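Long-range contact in C381 turret protein (Sulfolobus turreted icosahedral virus, PDB 4IND), which probably builds the pentameric turrets that project from the capsid of this archaeal virus, each subunit folding into three jelly-roll domains: residues Phe92-Asn104 / Ile118-Ile132. Sequence-based numbering, arbitrary orientation. Where two conformers were deposited one is given.
Sequences FSVTVTPFFNNNN and IYDIFTKEQGNIYYI
Phe99 enters between strand 114-124 and the start of strand 130-134; with CG anti to the backbone N (chi1 -174°), its ring points away from the Asp120-bound backbone toward Ile129 O. Phe99 CB packs against Tyr130 CE1 at 3.5 Å and lies close to Tyr131 O; CD2 lies beside Tyr130 CD1. Farther out, Phe99 CE2 touches Phe122 CD1 (3.7 Å), CD1 and CE1 run beside the backbone of Tyr131 and Ile129, and CZ ends 3.1 Å from Ile129 O. Tyr131 N and Tyr130 CA lie over one face toward the rim, while Asn128 OD1 meets the edge in plane. The Phe99 and Tyr130 rings are steeply inclined, their planes 75° apart.

At the root of the Phe99 side chain, the Asp120 carboxylate grips the loop through both syn lone pairs: OD2 takes Phe99 N (2.8 Å) and OD1 takes Phe100 N (2.7 Å). Ile121 N and Tyr130 OH meet OD1 and OD2, respectively, on their anti sides, both tilted out of the carboxylate plane, fixing the rotation of the buried group. At the far end, Asn101 OD1 accepts an almost straight bond from Thr123 N (2.9 Å, 178°) and a weak one from Asn128 ND2; Asn101 ND2 bonds Ser170 O. Tyr50 of a second subunit packs on Phe99 and stacks on Tyr131. A loop phenylalanine set between the outermost strands of two sheets joins them in the first jelly-roll domain, of the galactose-binding-like family, beside a subunit interface.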
# COMPACT_ATOMS: atom_id res chain seq x y z
N PHE A 92 9.14 -45.34 19.43
CA PHE A 92 10.08 -45.31 18.30
C PHE A 92 9.73 -44.14 17.40
O PHE A 92 8.61 -43.62 17.46
CB PHE A 92 10.00 -46.63 17.51
CG PHE A 92 8.60 -47.06 17.18
CD1 PHE A 92 7.91 -46.49 16.12
CD2 PHE A 92 7.96 -48.03 17.95
CE1 PHE A 92 6.61 -46.87 15.81
CE2 PHE A 92 6.66 -48.42 17.66
CZ PHE A 92 5.98 -47.84 16.59
N SER A 93 10.67 -43.74 16.56
CA SER A 93 10.48 -42.63 15.63
C SER A 93 9.50 -43.03 14.56
O SER A 93 9.41 -44.21 14.20
CB SER A 93 11.82 -42.28 14.97
OG SER A 93 12.68 -41.68 15.90
N VAL A 94 8.75 -42.07 14.06
CA VAL A 94 7.91 -42.27 12.89
C VAL A 94 8.22 -41.17 11.89
O VAL A 94 8.78 -40.15 12.26
CB VAL A 94 6.41 -42.25 13.26
CG1 VAL A 94 6.12 -43.35 14.29
CG2 VAL A 94 5.98 -40.89 13.79
N THR A 95 7.88 -41.39 10.63
CA THR A 95 8.15 -40.40 9.60
C THR A 95 6.86 -39.93 8.95
O THR A 95 5.85 -40.66 8.91
CB THR A 95 9.14 -40.91 8.54
OG1 THR A 95 8.49 -41.85 7.69
CG2 THR A 95 10.34 -41.59 9.19
N VAL A 96 6.87 -38.70 8.47
CA VAL A 96 5.73 -38.15 7.76
C VAL A 96 6.28 -37.55 6.48
O VAL A 96 7.43 -37.08 6.45
CB VAL A 96 5.04 -37.08 8.63
CG1 VAL A 96 4.29 -36.10 7.76
CG2 VAL A 96 4.10 -37.74 9.65
N THR A 97 5.48 -37.59 5.42
CA THR A 97 5.88 -37.02 4.14
C THR A 97 5.01 -35.81 3.81
O THR A 97 3.85 -35.97 3.40
CB THR A 97 5.75 -38.08 3.02
OG1 THR A 97 6.53 -39.23 3.37
CG2 THR A 97 6.22 -37.52 1.68
N PRO A 98 5.56 -34.59 3.99
CA PRO A 98 4.70 -33.42 3.75
C PRO A 98 4.30 -33.31 2.29
O PRO A 98 5.03 -33.76 1.40
CB PRO A 98 5.57 -32.23 4.22
CG PRO A 98 6.95 -32.72 4.17
CD PRO A 98 6.88 -34.20 4.52
N PHE A 99 3.14 -32.69 2.05
CA PHE A 99 2.60 -32.49 0.71
C PHE A 99 3.48 -31.54 -0.12
O PHE A 99 3.93 -31.90 -1.20
CB PHE A 99 1.17 -31.95 0.86
CG PHE A 99 0.40 -31.82 -0.43
CD1 PHE A 99 0.10 -32.94 -1.20
CD2 PHE A 99 -0.09 -30.59 -0.85
CE1 PHE A 99 -0.65 -32.83 -2.39
CE2 PHE A 99 -0.84 -30.47 -2.03
CZ PHE A 99 -1.12 -31.59 -2.79
N PHE A 100 3.69 -30.33 0.39
CA PHE A 100 4.53 -29.34 -0.29
C PHE A 100 4.10 -29.17 -1.75
O PHE A 100 4.92 -28.87 -2.61
CB PHE A 100 6.01 -29.78 -0.25
CG PHE A 100 6.69 -29.60 1.10
CD1 PHE A 100 6.22 -28.70 2.03
CD2 PHE A 100 7.83 -30.35 1.42
CE1 PHE A 100 6.85 -28.54 3.25
CE2 PHE A 100 8.46 -30.20 2.64
CZ PHE A 100 7.97 -29.30 3.56
N ASN A 101 2.81 -29.41 -2.01
CA ASN A 101 2.22 -29.34 -3.35
C ASN A 101 2.66 -30.45 -4.30
O ASN A 101 1.83 -31.00 -5.01
CB ASN A 101 2.39 -27.95 -4.01
CG ASN A 101 1.51 -26.90 -3.36
OD1 ASN A 101 0.30 -27.12 -3.19
ND2 ASN A 101 2.10 -25.77 -2.98
N ASN A 102 3.96 -30.76 -4.30
CA ASN A 102 4.53 -31.70 -5.25
C ASN A 102 5.51 -32.71 -4.67
O ASN A 102 6.17 -33.41 -5.41
CB ASN A 102 5.20 -30.94 -6.41
CG ASN A 102 4.20 -30.28 -7.35
OD1 ASN A 102 4.06 -29.06 -7.37
ND2 ASN A 102 3.50 -31.08 -8.13
N ASN A 103 5.62 -32.80 -3.35
CA ASN A 103 6.59 -33.70 -2.74
C ASN A 103 5.97 -35.07 -2.49
O ASN A 103 4.81 -35.16 -2.09
CB ASN A 103 7.08 -33.17 -1.40
CG ASN A 103 7.98 -34.17 -0.68
OD1 ASN A 103 8.99 -34.62 -1.24
ND2 ASN A 103 7.61 -34.54 0.54
N ASN A 104 6.75 -36.12 -2.69
CA ASN A 104 6.38 -37.43 -2.16
C ASN A 104 7.57 -38.26 -1.73
O ASN A 104 7.47 -39.49 -1.62
CB ASN A 104 5.51 -38.20 -3.15
CG ASN A 104 6.18 -38.37 -4.49
OD1 ASN A 104 7.40 -38.49 -4.58
ND2 ASN A 104 5.38 -38.37 -5.54
N ILE A 118 4.36 -30.37 12.44
CA ILE A 118 4.46 -30.67 11.02
C ILE A 118 4.13 -29.40 10.25
O ILE A 118 3.03 -28.87 10.37
CB ILE A 118 3.43 -31.77 10.62
CG1 ILE A 118 3.80 -33.11 11.30
CG2 ILE A 118 3.38 -31.95 9.12
CD1 ILE A 118 2.73 -34.19 11.14
N TYR A 119 5.07 -28.90 9.44
CA TYR A 119 4.79 -27.74 8.59
C TYR A 119 4.52 -28.24 7.19
O TYR A 119 5.18 -29.16 6.71
CB TYR A 119 5.99 -26.78 8.54
CG TYR A 119 6.35 -26.21 9.88
CD1 TYR A 119 5.94 -24.94 10.27
CD2 TYR A 119 7.11 -26.95 10.77
CE1 TYR A 119 6.28 -24.42 11.52
CE2 TYR A 119 7.45 -26.44 12.00
CZ TYR A 119 7.03 -25.18 12.38
OH TYR A 119 7.39 -24.71 13.63
N ASP A 120 3.56 -27.62 6.51
CA ASP A 120 3.29 -28.01 5.14
C ASP A 120 2.88 -26.80 4.34
O ASP A 120 2.56 -25.73 4.89
CB ASP A 120 2.19 -29.08 5.10
CG ASP A 120 2.39 -30.07 3.97
OD1 ASP A 120 3.03 -29.70 2.96
OD2 ASP A 120 1.92 -31.24 4.07
N ILE A 121 2.89 -26.94 3.02
CA ILE A 121 2.59 -25.82 2.15
C ILE A 121 1.54 -26.28 1.15
O ILE A 121 1.64 -27.39 0.61
CB ILE A 121 3.83 -25.33 1.44
CG1 ILE A 121 4.85 -24.82 2.47
CG2 ILE A 121 3.47 -24.23 0.43
CD1 ILE A 121 6.23 -24.54 1.90
N PHE A 122 0.53 -25.45 0.91
CA PHE A 122 -0.58 -25.86 0.06
C PHE A 122 -1.06 -24.69 -0.75
O PHE A 122 -1.51 -23.69 -0.19
CB PHE A 122 -1.72 -26.43 0.92
CG PHE A 122 -2.98 -26.78 0.14
CD1 PHE A 122 -2.94 -27.58 -0.99
CD2 PHE A 122 -4.21 -26.35 0.59
CE1 PHE A 122 -4.10 -27.91 -1.69
CE2 PHE A 122 -5.39 -26.67 -0.09
CZ PHE A 122 -5.33 -27.46 -1.23
N THR A 123 -0.97 -24.80 -2.08
CA THR A 123 -1.49 -23.75 -2.94
C THR A 123 -2.91 -24.09 -3.33
O THR A 123 -3.14 -25.04 -4.06
CB THR A 123 -0.66 -23.61 -4.23
OG1 THR A 123 0.70 -23.31 -3.86
CG2 THR A 123 -1.20 -22.48 -5.10
N LYS A 124 -3.87 -23.30 -2.84
CA LYS A 124 -5.25 -23.48 -3.28
C LYS A 124 -5.49 -22.69 -4.57
O LYS A 124 -5.86 -21.51 -4.55
CB LYS A 124 -6.26 -23.11 -2.18
CG LYS A 124 -7.71 -23.39 -2.58
CD LYS A 124 -7.91 -24.91 -2.67
CE LYS A 124 -9.19 -25.28 -3.41
NZ LYS A 124 -9.30 -26.77 -3.56
N GLU A 125 -5.30 -23.37 -5.70
CA GLU A 125 -5.65 -22.86 -7.02
C GLU A 125 -5.97 -24.07 -7.90
O GLU A 125 -5.48 -25.16 -7.65
CB GLU A 125 -4.48 -22.08 -7.64
CG GLU A 125 -4.34 -20.63 -7.18
CD GLU A 125 -3.32 -19.82 -8.01
OE1 GLU A 125 -2.46 -20.44 -8.68
OE2 GLU A 125 -3.38 -18.57 -7.99
N GLN A 126 -6.78 -23.86 -8.93
CA GLN A 126 -7.08 -24.91 -9.90
C GLN A 126 -7.48 -26.25 -9.28
O GLN A 126 -7.02 -27.31 -9.73
CB GLN A 126 -5.88 -25.12 -10.84
CG GLN A 126 -5.53 -23.90 -11.68
CD GLN A 126 -4.66 -24.26 -12.88
OE1 GLN A 126 -4.17 -25.38 -12.99
NE2 GLN A 126 -4.47 -23.31 -13.78
N GLY A 127 -8.30 -26.22 -8.24
CA GLY A 127 -8.77 -27.48 -7.65
C GLY A 127 -7.73 -28.36 -6.97
O GLY A 127 -7.95 -29.56 -6.77
N ASN A 128 -6.58 -27.79 -6.61
CA ASN A 128 -5.55 -28.57 -5.90
C ASN A 128 -6.12 -29.19 -4.62
O ASN A 128 -6.92 -28.58 -3.91
CB ASN A 128 -4.36 -27.65 -5.58
CG ASN A 128 -3.11 -28.41 -5.21
OD1 ASN A 128 -2.98 -29.61 -5.45
ND2 ASN A 128 -2.14 -27.68 -4.63
N ILE A 129 -5.72 -30.42 -4.34
CA ILE A 129 -6.24 -31.15 -3.18
C ILE A 129 -5.13 -31.42 -2.19
O ILE A 129 -4.13 -32.04 -2.54
CB ILE A 129 -6.83 -32.49 -3.64
CG1 ILE A 129 -7.94 -32.23 -4.68
CG2 ILE A 129 -7.32 -33.29 -2.46
CD1 ILE A 129 -8.30 -33.45 -5.50
N TYR A 130 -5.30 -30.96 -0.95
CA TYR A 130 -4.30 -31.22 0.08
C TYR A 130 -4.34 -32.68 0.55
O TYR A 130 -5.41 -33.26 0.71
CB TYR A 130 -4.48 -30.27 1.28
CG TYR A 130 -3.43 -30.55 2.34
CD1 TYR A 130 -2.10 -30.19 2.14
CD2 TYR A 130 -3.76 -31.21 3.52
CE1 TYR A 130 -1.14 -30.45 3.09
CE2 TYR A 130 -2.79 -31.50 4.49
CZ TYR A 130 -1.48 -31.11 4.27
OH TYR A 130 -0.52 -31.38 5.21
N TYR A 131 -3.18 -33.26 0.80
CA TYR A 131 -3.08 -34.68 1.15
C TYR A 131 -1.86 -34.94 2.02
O TYR A 131 -0.75 -34.56 1.67
CB TYR A 131 -2.94 -35.51 -0.13
CG TYR A 131 -2.76 -37.01 0.12
CD1 TYR A 131 -3.82 -37.81 0.51
CD2 TYR A 131 -1.53 -37.61 -0.06
CE1 TYR A 131 -3.65 -39.18 0.71
CE2 TYR A 131 -1.36 -38.97 0.13
CZ TYR A 131 -2.41 -39.75 0.52
OH TYR A 131 -2.24 -41.11 0.73
N ILE A 132 -2.06 -35.60 3.15
CA ILE A 132 -0.94 -36.09 3.95
C ILE A 132 -1.34 -37.34 4.72
O ILE A 132 -2.47 -37.45 5.21
CB ILE A 132 -0.39 -34.99 4.91
CG1 ILE A 132 0.94 -35.42 5.54
CG2 ILE A 132 -1.42 -34.64 5.97
CD1 ILE A 132 1.60 -34.29 6.34
O HOH W 1 1.70 -35.89 1.70
O HOH W 2 -0.21 -29.85 -5.99